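Local coordinates for protein alginate lyase (Chitinophaga sp. MD30, PDB 6KCW) that breaks down alginate as a polysaccharide lyase, probably cutting the chain by beta-elimination, at residues G105-M119 against F130-Y143. Sequence-based numbering, arbitrary orientation.
Sequences GDPGWDGNGGTLRMM and FQPYIYHKDQPGQY. With PO4 (phosphate ion), chain B.
Gln139 pushes its amide against Pro107 and Gly108. Its CG takes the position between backbone N and carbonyl carbon (chi1 64°), and the extended chain beyond carries CD to 3.5 Å from Pro107 CB. Gln139 OE1 accepts from Gly108 N at 2.6 Å, in a nearly straight bond, and from His136 N on the opposite face of the amide plane. NE2 bonds to Gly141 O in its own loop. With an alanine in place of Gln139, Gly108 N and His136 N would probably lose their shared acceptor, and a gap would open beside Pro107 CB.

Trp109 crosses Gln139 at about a right angle. Its NE1 reaches Gln139 O (2.8 Å) in the ring plane, and Pro107 CG sits over one ring face. The Lys137 side chain, bent at chi2 and chi4, folds over the 108-111 loop: CD presses tightly on Gly111 CA, and NZ bonds to Trp109 O. Gly108 and Gly114 leave no room for a side chain here: a CB would collide with His136 O and Tyr135 O, respectively.

Further along, the strands pair antiparallel. Leu116 and Ile134 lie side by side, with Ile134 CD1 3.6 Å from Leu116 CD2; both reach the opposing sheet, at Ile183 and Ile195. On the other face, Met119 SD rests on the Tyr133 ring, 3.3 Å from CD1, a Met-aromatic contact. Arg117 NH2 meets the edge of that ring and donates to phosphate O1 (3.2 Å, 170°). Arg117 NH1 bonds to His212. Tyr133 OH bonds to the phosphate and to Gly144 N, and Lys91 NZ is another phosphate partner; the modelled phosphate link to Tyr135 is doubtful.

This is a beta hairpin of an antiparallel sandwich, as in the concanavalin clan, whose cationic pocket is consistent with binding an acidic sugar.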
# COMPACT_ATOMS: atom_id res chain seq x y z
N GLY A 105 -1.85 8.83 12.96
CA GLY A 105 -2.54 10.09 13.09
C GLY A 105 -1.59 11.24 12.83
O GLY A 105 -1.82 12.36 13.30
N ASP A 106 -0.51 10.99 12.09
CA ASP A 106 0.56 11.97 11.95
C ASP A 106 0.52 12.58 10.55
O ASP A 106 1.13 12.03 9.63
CB ASP A 106 1.91 11.33 12.23
CG ASP A 106 2.96 12.34 12.63
OD1 ASP A 106 2.86 13.53 12.22
OD2 ASP A 106 3.89 11.94 13.38
N PRO A 107 -0.14 13.72 10.37
CA PRO A 107 -0.28 14.28 9.02
C PRO A 107 1.03 14.83 8.50
O PRO A 107 1.96 15.15 9.25
CB PRO A 107 -1.32 15.39 9.22
CG PRO A 107 -1.06 15.85 10.61
CD PRO A 107 -0.68 14.62 11.40
N GLY A 108 1.10 14.93 7.17
CA GLY A 108 2.26 15.50 6.51
C GLY A 108 2.43 17.00 6.71
O GLY A 108 3.28 17.61 6.05
N TRP A 109 1.66 17.60 7.63
CA TRP A 109 1.68 19.05 7.80
C TRP A 109 3.05 19.58 8.20
O TRP A 109 3.37 20.74 7.92
CB TRP A 109 0.65 19.47 8.83
CG TRP A 109 -0.75 19.16 8.44
CD1 TRP A 109 -1.22 18.99 7.18
CD2 TRP A 109 -1.87 18.99 9.32
NE1 TRP A 109 -2.57 18.72 7.21
CE2 TRP A 109 -2.99 18.71 8.51
CE3 TRP A 109 -2.04 19.06 10.70
CZ2 TRP A 109 -4.26 18.49 9.05
CZ3 TRP A 109 -3.30 18.82 11.23
CH2 TRP A 109 -4.39 18.55 10.40
N ASP A 110 3.87 18.77 8.87
CA ASP A 110 5.18 19.26 9.30
C ASP A 110 6.19 19.28 8.16
O ASP A 110 7.35 19.60 8.40
CB ASP A 110 5.72 18.43 10.49
CG ASP A 110 6.11 17.00 10.11
OD1 ASP A 110 5.84 16.58 8.97
OD2 ASP A 110 6.67 16.29 10.99
N GLY A 111 5.76 18.95 6.95
CA GLY A 111 6.59 19.10 5.77
C GLY A 111 7.74 18.13 5.66
O GLY A 111 8.64 18.34 4.84
N ASN A 112 7.73 17.05 6.45
CA ASN A 112 8.84 16.12 6.58
C ASN A 112 8.56 14.73 6.02
O ASN A 112 9.42 13.85 6.13
CB ASN A 112 9.25 15.97 8.07
CG ASN A 112 9.77 17.27 8.68
OD1 ASN A 112 10.34 18.11 7.99
ND2 ASN A 112 9.59 17.43 9.98
N GLY A 113 7.38 14.48 5.46
CA GLY A 113 7.15 13.19 4.84
C GLY A 113 5.69 12.93 4.58
O GLY A 113 4.80 13.68 4.98
N GLY A 114 5.45 11.83 3.87
CA GLY A 114 4.10 11.34 3.61
C GLY A 114 4.17 9.93 3.09
O GLY A 114 5.24 9.33 3.02
N THR A 115 3.00 9.38 2.73
CA THR A 115 2.91 8.08 2.08
C THR A 115 1.86 8.09 0.99
O THR A 115 0.87 8.83 1.04
CB THR A 115 2.56 6.93 3.03
OG1 THR A 115 1.41 7.29 3.81
CG2 THR A 115 3.74 6.57 3.92
N LEU A 116 2.07 7.22 -0.01
CA LEU A 116 1.08 6.89 -1.03
C LEU A 116 0.74 5.42 -0.78
O LEU A 116 1.53 4.53 -1.13
CB LEU A 116 1.65 7.14 -2.43
CG LEU A 116 0.76 7.39 -3.66
CD1 LEU A 116 1.62 7.58 -4.91
CD2 LEU A 116 -0.26 6.27 -3.88
N ARG A 117 -0.40 5.15 -0.15
CA ARG A 117 -0.91 3.80 0.02
C ARG A 117 -2.34 3.73 -0.50
O ARG A 117 -2.91 4.73 -0.97
CB ARG A 117 -0.85 3.33 1.49
CG ARG A 117 0.55 3.25 2.05
CD ARG A 117 0.56 3.01 3.56
NE ARG A 117 -0.33 3.92 4.27
CZ ARG A 117 -0.68 3.77 5.55
NH1 ARG A 117 -0.22 2.76 6.27
NH2 ARG A 117 -1.50 4.64 6.10
N MET A 118 -2.93 2.54 -0.42
CA MET A 118 -4.27 2.30 -0.93
C MET A 118 -5.06 1.50 0.10
O MET A 118 -4.51 0.67 0.83
CB MET A 118 -4.25 1.54 -2.28
CG MET A 118 -5.63 1.44 -2.97
SD MET A 118 -5.62 0.64 -4.59
CE MET A 118 -5.23 -1.06 -4.12
N MET A 119 -6.37 1.76 0.14
CA MET A 119 -7.27 1.07 1.06
C MET A 119 -8.44 0.48 0.30
O MET A 119 -8.78 0.90 -0.81
CB MET A 119 -7.82 2.00 2.14
CG MET A 119 -6.80 2.59 3.07
SD MET A 119 -7.65 3.50 4.37
CE MET A 119 -8.67 2.26 5.17
N PHE A 130 -12.05 0.52 -3.62
CA PHE A 130 -10.69 0.98 -3.40
C PHE A 130 -10.69 2.50 -3.23
O PHE A 130 -11.62 3.19 -3.65
CB PHE A 130 -9.78 0.57 -4.57
CG PHE A 130 -9.44 -0.90 -4.61
CD1 PHE A 130 -8.71 -1.48 -3.58
CD2 PHE A 130 -9.83 -1.69 -5.67
CE1 PHE A 130 -8.39 -2.82 -3.59
CE2 PHE A 130 -9.50 -3.05 -5.70
CZ PHE A 130 -8.77 -3.61 -4.64
N GLN A 131 -9.65 3.02 -2.57
CA GLN A 131 -9.56 4.46 -2.41
C GLN A 131 -8.11 4.81 -2.14
O GLN A 131 -7.45 4.11 -1.37
CB GLN A 131 -10.46 4.99 -1.27
CG GLN A 131 -9.93 4.73 0.16
CD GLN A 131 -10.85 5.27 1.27
OE1 GLN A 131 -11.99 5.66 1.02
NE2 GLN A 131 -10.33 5.31 2.50
N PRO A 132 -7.58 5.86 -2.76
CA PRO A 132 -6.27 6.36 -2.34
C PRO A 132 -6.30 6.71 -0.86
O PRO A 132 -7.35 6.95 -0.27
CB PRO A 132 -6.07 7.62 -3.19
CG PRO A 132 -7.11 7.55 -4.28
CD PRO A 132 -8.24 6.73 -3.74
N TYR A 133 -5.11 6.72 -0.25
CA TYR A 133 -4.98 7.03 1.17
C TYR A 133 -3.61 7.68 1.34
O TYR A 133 -2.62 7.01 1.63
CB TYR A 133 -5.14 5.78 2.03
CG TYR A 133 -5.46 6.12 3.46
CD1 TYR A 133 -6.71 6.60 3.80
CD2 TYR A 133 -4.51 5.98 4.46
CE1 TYR A 133 -7.02 6.93 5.09
CE2 TYR A 133 -4.81 6.31 5.76
CZ TYR A 133 -6.07 6.78 6.08
OH TYR A 133 -6.39 7.11 7.37
N ILE A 134 -3.56 8.99 1.15
CA ILE A 134 -2.31 9.72 0.99
C ILE A 134 -2.11 10.66 2.17
O ILE A 134 -2.98 11.49 2.47
CB ILE A 134 -2.29 10.50 -0.34
CG1 ILE A 134 -2.81 9.63 -1.48
CG2 ILE A 134 -0.88 10.91 -0.69
CD1 ILE A 134 -2.07 8.35 -1.61
N TYR A 135 -0.99 10.50 2.87
CA TYR A 135 -0.49 11.56 3.74
C TYR A 135 0.45 12.40 2.90
O TYR A 135 1.25 11.85 2.13
CB TYR A 135 0.22 10.99 4.98
CG TYR A 135 -0.68 10.26 5.96
CD1 TYR A 135 -1.10 8.97 5.69
CD2 TYR A 135 -1.08 10.84 7.16
CE1 TYR A 135 -1.92 8.28 6.57
CE2 TYR A 135 -1.91 10.16 8.06
CZ TYR A 135 -2.33 8.87 7.75
OH TYR A 135 -3.15 8.14 8.60
N HIS A 136 0.30 13.72 2.99
CA HIS A 136 1.16 14.64 2.25
C HIS A 136 1.09 16.01 2.93
O HIS A 136 0.39 16.20 3.93
CB HIS A 136 0.74 14.73 0.79
CG HIS A 136 -0.68 15.12 0.61
ND1 HIS A 136 -1.06 16.35 0.11
CD2 HIS A 136 -1.83 14.45 0.86
CE1 HIS A 136 -2.38 16.42 0.06
NE2 HIS A 136 -2.87 15.28 0.50
N LYS A 137 1.84 16.96 2.37
CA LYS A 137 2.04 18.24 3.03
C LYS A 137 0.73 18.99 3.20
O LYS A 137 0.58 19.77 4.16
CB LYS A 137 3.02 19.08 2.22
CG LYS A 137 3.17 20.50 2.73
CD LYS A 137 3.99 20.54 3.99
CE LYS A 137 3.93 21.90 4.61
NZ LYS A 137 2.58 22.06 5.24
N ASP A 138 -0.24 18.77 2.32
CA ASP A 138 -1.44 19.58 2.28
C ASP A 138 -2.71 18.76 2.50
O ASP A 138 -3.80 19.22 2.13
CB ASP A 138 -1.53 20.35 0.96
CG ASP A 138 -0.33 21.25 0.73
OD1 ASP A 138 -0.20 22.25 1.46
OD2 ASP A 138 0.47 20.97 -0.19
N GLN A 139 -2.60 17.56 3.08
CA GLN A 139 -3.79 16.78 3.36
C GLN A 139 -4.76 17.61 4.21
O GLN A 139 -4.32 18.39 5.07
CB GLN A 139 -3.43 15.48 4.08
CG GLN A 139 -2.80 15.66 5.45
CD GLN A 139 -2.18 14.39 5.98
OE1 GLN A 139 -0.98 14.15 5.82
NE2 GLN A 139 -2.99 13.56 6.63
N PRO A 140 -6.04 17.50 3.97
CA PRO A 140 -7.00 18.35 4.68
C PRO A 140 -7.28 17.89 6.09
O PRO A 140 -7.65 18.69 6.94
CB PRO A 140 -8.26 18.24 3.81
CG PRO A 140 -8.16 16.87 3.22
CD PRO A 140 -6.70 16.69 2.94
N GLY A 141 -7.14 16.59 6.34
CA GLY A 141 -7.40 16.02 7.63
C GLY A 141 -6.14 15.47 8.27
O GLY A 141 -5.07 15.41 7.68
N GLN A 142 -6.30 15.04 9.52
CA GLN A 142 -5.17 14.52 10.26
C GLN A 142 -4.82 13.11 9.80
O GLN A 142 -3.66 12.69 9.91
CB GLN A 142 -5.48 14.55 11.76
CG GLN A 142 -4.43 13.92 12.63
CD GLN A 142 -4.76 14.02 14.12
OE1 GLN A 142 -3.99 13.57 14.96
NE2 GLN A 142 -5.91 14.60 14.45
N TYR A 143 -5.80 12.39 9.27
CA TYR A 143 -5.60 11.05 8.73
C TYR A 143 -5.53 11.12 7.20
O TYR A 143 -5.42 12.20 6.61
CB TYR A 143 -6.71 10.12 9.24
CG TYR A 143 -6.64 9.90 10.74
CD1 TYR A 143 -7.21 10.81 11.63
CD2 TYR A 143 -5.97 8.80 11.28
CE1 TYR A 143 -7.14 10.62 13.01
CE2 TYR A 143 -5.89 8.61 12.65
CZ TYR A 143 -6.48 9.53 13.51
OH TYR A 143 -6.42 9.35 14.87
P PO4 B . -3.72 5.59 9.48
O1 PO4 B . -2.61 4.62 9.14
O2 PO4 B . -3.72 5.84 10.97
O3 PO4 B . -5.07 5.00 9.15
O4 PO4 B . -3.48 6.92 8.75
O HOH W 1 -0.99 6.55 3.54